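Local coordinates for possible glutathione S-transferase (Rhodopseudomonas palustris, PDB 3M8N), which probably transfers glutathione to electrophilic substrates, as a member of the glutathione S-transferase superfamily, at residues Y152-Y166 against A187-I199. Sequence-based numbering, arbitrary orientation.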
loop_
_atom_site.group_PDB
_atom_site.type_symbol
_atom_site.label_atom_id
_atom_site.label_comp_id
_atom_site.label_asym_id
_atom_site.label_seq_id
_atom_site.Cartn_x
_atom_site.Cartn_y
_atom_site.Cartn_z
ATOM N N TYR A 152 -10.309 2.801 -16.687
ATOM C CA TYR A 152 -9.707 3.223 -15.410
ATOM C C TYR A 152 -9.648 2.078 -14.462
ATOM O O TYR A 152 -10.422 1.116 -14.593
ATOM C CB TYR A 152 -10.534 4.336 -14.767
ATOM C CG TYR A 152 -10.607 5.607 -15.578
ATOM C CD1 TYR A 152 -9.582 6.536 -15.534
ATOM C CD2 TYR A 152 -11.708 5.851 -16.423
ATOM C CE1 TYR A 152 -9.654 7.682 -16.288
ATOM C CE2 TYR A 152 -11.794 6.991 -17.181
ATOM C CZ TYR A 152 -10.778 7.902 -17.114
ATOM O OH TYR A 152 -10.886 9.070 -17.857
ATOM N N PHE A 153 -8.766 2.190 -13.472
ATOM C CA PHE A 153 -8.550 1.040 -12.595
ATOM C C PHE A 153 -9.711 0.695 -11.684
ATOM O O PHE A 153 -9.970 -0.464 -11.458
ATOM C CB PHE A 153 -7.207 1.108 -11.855
ATOM C CG PHE A 153 -6.055 0.749 -12.720
ATOM C CD1 PHE A 153 -5.691 -0.578 -12.890
ATOM C CD2 PHE A 153 -5.383 1.706 -13.418
ATOM C CE1 PHE A 153 -4.676 -0.920 -13.736
ATOM C CE2 PHE A 153 -4.395 1.373 -14.235
ATOM C CZ PHE A 153 -4.030 0.068 -14.406
ATOM N N ALA A 154 -10.450 1.670 -11.183
ATOM C CA ALA A 154 -11.563 1.341 -10.286
ATOM C C ALA A 154 -12.786 2.139 -10.647
ATOM O O ALA A 154 -12.635 3.302 -11.024
ATOM C CB ALA A 154 -11.145 1.644 -8.791
ATOM N N ALA A 155 -13.984 1.538 -10.499
ATOM C CA ALA A 155 -15.249 2.286 -10.499
ATOM C C ALA A 155 -15.625 2.982 -11.835
ATOM O O ALA A 155 -16.464 3.901 -11.873
ATOM C CB ALA A 155 -15.218 3.341 -9.381
ATOM N N GLY A 156 -14.951 2.586 -12.906
ATOM C CA GLY A 156 -15.153 3.181 -14.205
ATOM C C GLY A 156 -14.853 4.637 -14.351
ATOM O O GLY A 156 -15.345 5.250 -15.275
ATOM N N GLN A 157 -14.029 5.214 -13.508
ATOM C CA GLN A 157 -13.831 6.651 -13.548
ATOM C C GLN A 157 -12.498 6.874 -12.980
ATOM O O GLN A 157 -11.927 5.934 -12.425
ATOM C CB GLN A 157 -14.853 7.378 -12.678
ATOM C CG GLN A 157 -14.779 6.947 -11.187
ATOM C CD GLN A 157 -15.416 7.922 -10.207
ATOM O OE1 GLN A 157 -16.627 8.000 -10.149
ATOM N NE2 GLN A 157 -14.585 8.638 -9.387
ATOM N N LEU A 158 -11.988 8.085 -13.175
ATOM C CA LEU A 158 -10.735 8.529 -12.573
ATOM C C LEU A 158 -10.871 8.590 -11.026
ATOM O O LEU A 158 -11.788 9.239 -10.495
ATOM C CB LEU A 158 -10.307 9.874 -13.115
ATOM C CG LEU A 158 -8.941 10.350 -12.663
ATOM C CD1 LEU A 158 -7.934 9.670 -13.426
ATOM C CD2 LEU A 158 -8.752 11.758 -12.953
ATOM N N THR A 159 -9.970 7.890 -10.331
ATOM C CA THR A 159 -9.945 7.830 -8.887
ATOM C C THR A 159 -8.471 8.003 -8.497
ATOM O O THR A 159 -7.598 8.156 -9.375
ATOM C CB THR A 159 -10.556 6.550 -8.290
ATOM O OG1 THR A 159 -9.701 5.451 -8.466
ATOM C CG2 THR A 159 -11.834 6.192 -8.897
ATOM N N ILE A 160 -8.201 8.022 -7.196
ATOM C CA ILE A 160 -6.833 8.085 -6.688
ATOM C C ILE A 160 -5.996 6.854 -7.020
ATOM O O ILE A 160 -4.797 6.931 -7.029
ATOM C CB ILE A 160 -6.747 8.393 -5.113
ATOM C CG1 ILE A 160 -7.758 7.558 -4.365
ATOM C CG2 ILE A 160 -6.880 9.829 -4.853
ATOM C CD1 ILE A 160 -7.415 7.390 -2.893
ATOM N N ALA A 161 -6.621 5.722 -7.293
ATOM C CA ALA A 161 -5.908 4.544 -7.786
ATOM C C ALA A 161 -5.156 4.796 -9.065
ATOM O O ALA A 161 -4.069 4.287 -9.194
ATOM C CB ALA A 161 -6.814 3.384 -8.001
ATOM N N ASP A 162 -5.752 5.558 -10.019
ATOM C CA ASP A 162 -5.123 5.917 -11.314
ATOM C C ASP A 162 -3.947 6.828 -11.081
ATOM O O ASP A 162 -2.883 6.629 -11.639
ATOM C CB ASP A 162 -6.132 6.607 -12.213
ATOM C CG ASP A 162 -7.273 5.731 -12.561
ATOM O OD1 ASP A 162 -7.113 4.787 -13.324
ATOM O OD2 ASP A 162 -8.359 5.952 -12.054
ATOM N N ILE A 163 -4.151 7.823 -10.234
ATOM C CA ILE A 163 -3.107 8.757 -9.838
ATOM C C ILE A 163 -1.974 8.028 -9.163
ATOM O O ILE A 163 -0.832 8.347 -9.408
ATOM C CB ILE A 163 -3.669 9.865 -8.892
ATOM C CG1 ILE A 163 -4.773 10.644 -9.601
ATOM C CG2 ILE A 163 -2.586 10.785 -8.360
ATOM C CD1 ILE A 163 -5.557 11.389 -8.673
ATOM N N ALA A 164 -2.269 7.105 -8.254
ATOM C CA ALA A 164 -1.202 6.358 -7.605
ATOM C C ALA A 164 -0.364 5.532 -8.579
ATOM O O ALA A 164 0.840 5.597 -8.577
ATOM C CB ALA A 164 -1.766 5.487 -6.517
ATOM N N LEU A 165 -1.027 4.796 -9.454
ATOM C CA LEU A 165 -0.360 4.000 -10.481
ATOM C C LEU A 165 0.362 4.866 -11.504
ATOM O O LEU A 165 1.448 4.535 -11.965
ATOM C CB LEU A 165 -1.374 3.086 -11.164
ATOM C CG LEU A 165 -1.854 1.981 -10.238
ATOM C CD1 LEU A 165 -3.117 1.311 -10.699
ATOM C CD2 LEU A 165 -0.770 0.995 -10.076
ATOM N N TYR A 166 -0.195 6.025 -11.789
ATOM C CA TYR A 166 0.447 6.890 -12.708
ATOM C C TYR A 166 1.834 7.333 -12.297
ATOM O O TYR A 166 2.661 7.518 -13.142
ATOM C CB TYR A 166 -0.458 8.095 -13.073
ATOM C CG TYR A 166 0.105 8.913 -14.196
ATOM C CD1 TYR A 166 -0.192 8.630 -15.531
ATOM C CD2 TYR A 166 1.000 9.938 -13.916
ATOM C CE1 TYR A 166 0.389 9.421 -16.580
ATOM C CE2 TYR A 166 1.565 10.695 -14.909
ATOM C CZ TYR A 166 1.263 10.426 -16.235
ATOM O OH TYR A 166 1.905 11.227 -17.135
ATOM N N ALA A 187 -2.544 3.916 -23.471
ATOM C CA ALA A 187 -3.776 4.679 -23.717
ATOM C C ALA A 187 -4.282 5.263 -22.413
ATOM O O ALA A 187 -4.737 6.409 -22.360
ATOM C CB ALA A 187 -4.877 3.777 -24.364
ATOM N N TRP A 188 -4.169 4.451 -21.359
ATOM C CA TRP A 188 -4.463 4.864 -19.969
ATOM C C TRP A 188 -3.606 6.065 -19.482
ATOM O O TRP A 188 -4.125 7.068 -18.979
ATOM C CB TRP A 188 -4.387 3.642 -19.020
ATOM C CG TRP A 188 -4.475 4.030 -17.589
ATOM C CD1 TRP A 188 -5.587 4.344 -16.903
ATOM C CD2 TRP A 188 -3.391 4.195 -16.695
ATOM N NE1 TRP A 188 -5.283 4.676 -15.609
ATOM C CE2 TRP A 188 -3.930 4.584 -15.453
ATOM C CE3 TRP A 188 -2.013 4.033 -16.815
ATOM C CZ2 TRP A 188 -3.140 4.826 -14.336
ATOM C CZ3 TRP A 188 -1.237 4.243 -15.707
ATOM C CH2 TRP A 188 -1.813 4.652 -14.476
ATOM N N LEU A 189 -2.305 6.013 -19.720
ATOM C CA LEU A 189 -1.431 7.143 -19.391
ATOM C C LEU A 189 -1.867 8.389 -20.047
ATOM O O LEU A 189 -1.882 9.424 -19.403
ATOM C CB LEU A 189 0.039 6.862 -19.761
ATOM C CG LEU A 189 0.747 5.688 -19.089
ATOM C CD1 LEU A 189 1.947 5.220 -19.912
ATOM C CD2 LEU A 189 1.140 6.106 -17.693
ATOM N N ARG A 190 -2.204 8.308 -21.335
ATOM C CA ARG A 190 -2.685 9.476 -22.074
ATOM C C ARG A 190 -4.006 9.913 -21.535
ATOM O O ARG A 190 -4.237 11.081 -21.458
ATOM C CB ARG A 190 -2.752 9.255 -23.612
ATOM C CG ARG A 190 -1.340 9.290 -24.331
ATOM C CD ARG A 190 -1.314 9.126 -25.930
ATOM N NE ARG A 190 -1.909 7.846 -26.357
ATOM C CZ ARG A 190 -1.247 6.698 -26.586
ATOM N NH1 ARG A 190 0.085 6.626 -26.486
ATOM N NH2 ARG A 190 -1.934 5.617 -26.909
ATOM N N ARG A 191 -4.883 8.997 -21.134
ATOM C CA ARG A 191 -6.175 9.393 -20.582
ATOM C C ARG A 191 -6.013 10.201 -19.298
ATOM O O ARG A 191 -6.649 11.238 -19.095
ATOM C CB ARG A 191 -6.925 8.128 -20.320
ATOM C CG ARG A 191 -8.357 8.252 -20.217
ATOM C CD ARG A 191 -8.986 6.859 -20.025
ATOM N NE ARG A 191 -8.942 6.085 -21.249
ATOM C CZ ARG A 191 -8.273 4.953 -21.477
ATOM N NH1 ARG A 191 -7.565 4.333 -20.557
ATOM N NH2 ARG A 191 -8.328 4.425 -22.696
ATOM N N VAL A 192 -5.117 9.756 -18.449
ATOM C CA VAL A 192 -4.737 10.479 -17.255
ATOM C C VAL A 192 -4.145 11.837 -17.525
ATOM O O VAL A 192 -4.533 12.818 -16.937
ATOM C CB VAL A 192 -3.779 9.645 -16.343
ATOM C CG1 VAL A 192 -3.334 10.475 -15.183
ATOM C CG2 VAL A 192 -4.506 8.457 -15.851
ATOM N N GLU A 193 -3.186 11.900 -18.415
ATOM C CA GLU A 193 -2.678 13.186 -18.874
ATOM C C GLU A 193 -3.693 14.167 -19.490
ATOM O O GLU A 193 -3.389 15.301 -19.548
ATOM C CB GLU A 193 -1.466 12.994 -19.777
ATOM C CG GLU A 193 -0.455 12.127 -19.164
ATOM C CD GLU A 193 0.385 11.417 -20.121
ATOM O OE1 GLU A 193 0.180 11.512 -21.342
ATOM O OE2 GLU A 193 1.293 10.734 -19.659
ATOM N N GLN A 194 -4.875 13.733 -19.926
ATOM C CA GLN A 194 -5.783 14.649 -20.586
ATOM C C GLN A 194 -6.872 15.098 -19.678
ATOM O O GLN A 194 -7.753 15.846 -20.145
ATOM C CB GLN A 194 -6.470 14.115 -21.855
ATOM C CG GLN A 194 -5.751 13.077 -22.607
ATOM C CD GLN A 194 -4.940 13.525 -23.805
ATOM O OE1 GLN A 194 -3.861 14.086 -23.651
ATOM N NE2 GLN A 194 -5.389 13.133 -25.003
ATOM N N THR A 195 -6.824 14.640 -18.413
ATOM C CA THR A 195 -7.700 15.094 -17.342
ATOM C C THR A 195 -7.412 16.522 -17.095
ATOM O O THR A 195 -6.273 16.922 -17.074
ATOM C CB THR A 195 -7.441 14.337 -15.999
ATOM O OG1 THR A 195 -7.545 12.942 -16.205
ATOM C CG2 THR A 195 -8.441 14.676 -14.943
ATOM N N PRO A 196 -8.462 17.317 -16.910
ATOM C CA PRO A 196 -8.264 18.730 -16.702
ATOM C C PRO A 196 -7.526 18.962 -15.423
ATOM O O PRO A 196 -7.820 18.332 -14.428
ATOM C CB PRO A 196 -9.693 19.272 -16.570
ATOM C CG PRO A 196 -10.515 18.296 -17.321
ATOM C CD PRO A 196 -9.885 16.979 -17.102
ATOM N N GLY A 197 -6.576 19.881 -15.445
ATOM C CA GLY A 197 -5.783 20.167 -14.286
ATOM C C GLY A 197 -4.594 19.282 -14.101
ATOM O O GLY A 197 -3.948 19.379 -13.084
ATOM N N PHE A 198 -4.283 18.433 -15.070
ATOM C CA PHE A 198 -3.166 17.560 -14.983
ATOM C C PHE A 198 -1.922 18.414 -14.952
ATOM O O PHE A 198 -1.882 19.469 -15.594
ATOM C CB PHE A 198 -3.141 16.587 -16.155
ATOM C CG PHE A 198 -1.895 15.716 -16.204
ATOM C CD1 PHE A 198 -1.839 14.496 -15.542
ATOM C CD2 PHE A 198 -0.767 16.128 -16.869
ATOM C CE1 PHE A 198 -0.692 13.712 -15.581
ATOM C CE2 PHE A 198 0.351 15.337 -16.906
ATOM C CZ PHE A 198 0.383 14.115 -16.262
ATOM N N ILE A 199 -0.933 17.978 -14.148
ATOM C CA ILE A 199 0.434 18.547 -14.100
ATOM C C ILE A 199 1.487 17.469 -14.263
ATOM O O ILE A 199 1.279 16.318 -13.929
ATOM C CB ILE A 199 0.703 19.341 -12.870
ATOM C CG1 ILE A 199 0.509 18.475 -11.611
ATOM C CG2 ILE A 199 -0.172 20.587 -12.885
ATOM C CD1 ILE A 199 1.147 18.979 -10.370
#
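Trp-188 and Tyr-166 knit two helices of the all-helical C-terminal domain of a glutathione S-transferase fold: helix 160-169, opened by a capping box of Thr-159 and Asp-162, consistent with the N-capping box known at the core helix of this family, and helix 183-193, crossing it at -113° between the contacting segments. In the box, Thr-159 OG1 weakly accepts from Ala-161 N, while Thr-159 N donates to the anti lone pair of Asp-162 OD2. The other oxygen faces the second helix: Trp-188 NE1 gives Asp-162 OD1 a 2.9 Å hydrogen bond, and Phe-153 N reaches the same oxygen from the opposite face of the carboxylate. A short acid thus fastens loop, helix start and indole together. CG of Trp-188 lies opposite the main-chain N (chi1 172°), which sends the indole between Phe-153, T-shaped against one face with planes at 86°, and Val-192 CG2 on the other. Tyr-166 is a knob among Trp-188, Leu-189, Val-192 and Glu-193. Val-192 CG1 lies over its ring, 4.1 Å from the centroid, and Phe-198, which also touches Tyr-16 of helix 13-24, turns an edge toward the face of Tyr-166 in an offset edge-to-face stack. With a phenylalanine in place of Tyr-166, the Glu-193 carboxylate would probably be left without its hydroxyl mate. The hydroxyl lets a buried ring finish on a polar partner, partly exposed Glu-193: Tyr-166 OH donates to the anti lone pair of Glu-193 OE2 at 2.6 Å, the carboxylate standing nearly perpendicular to the ring.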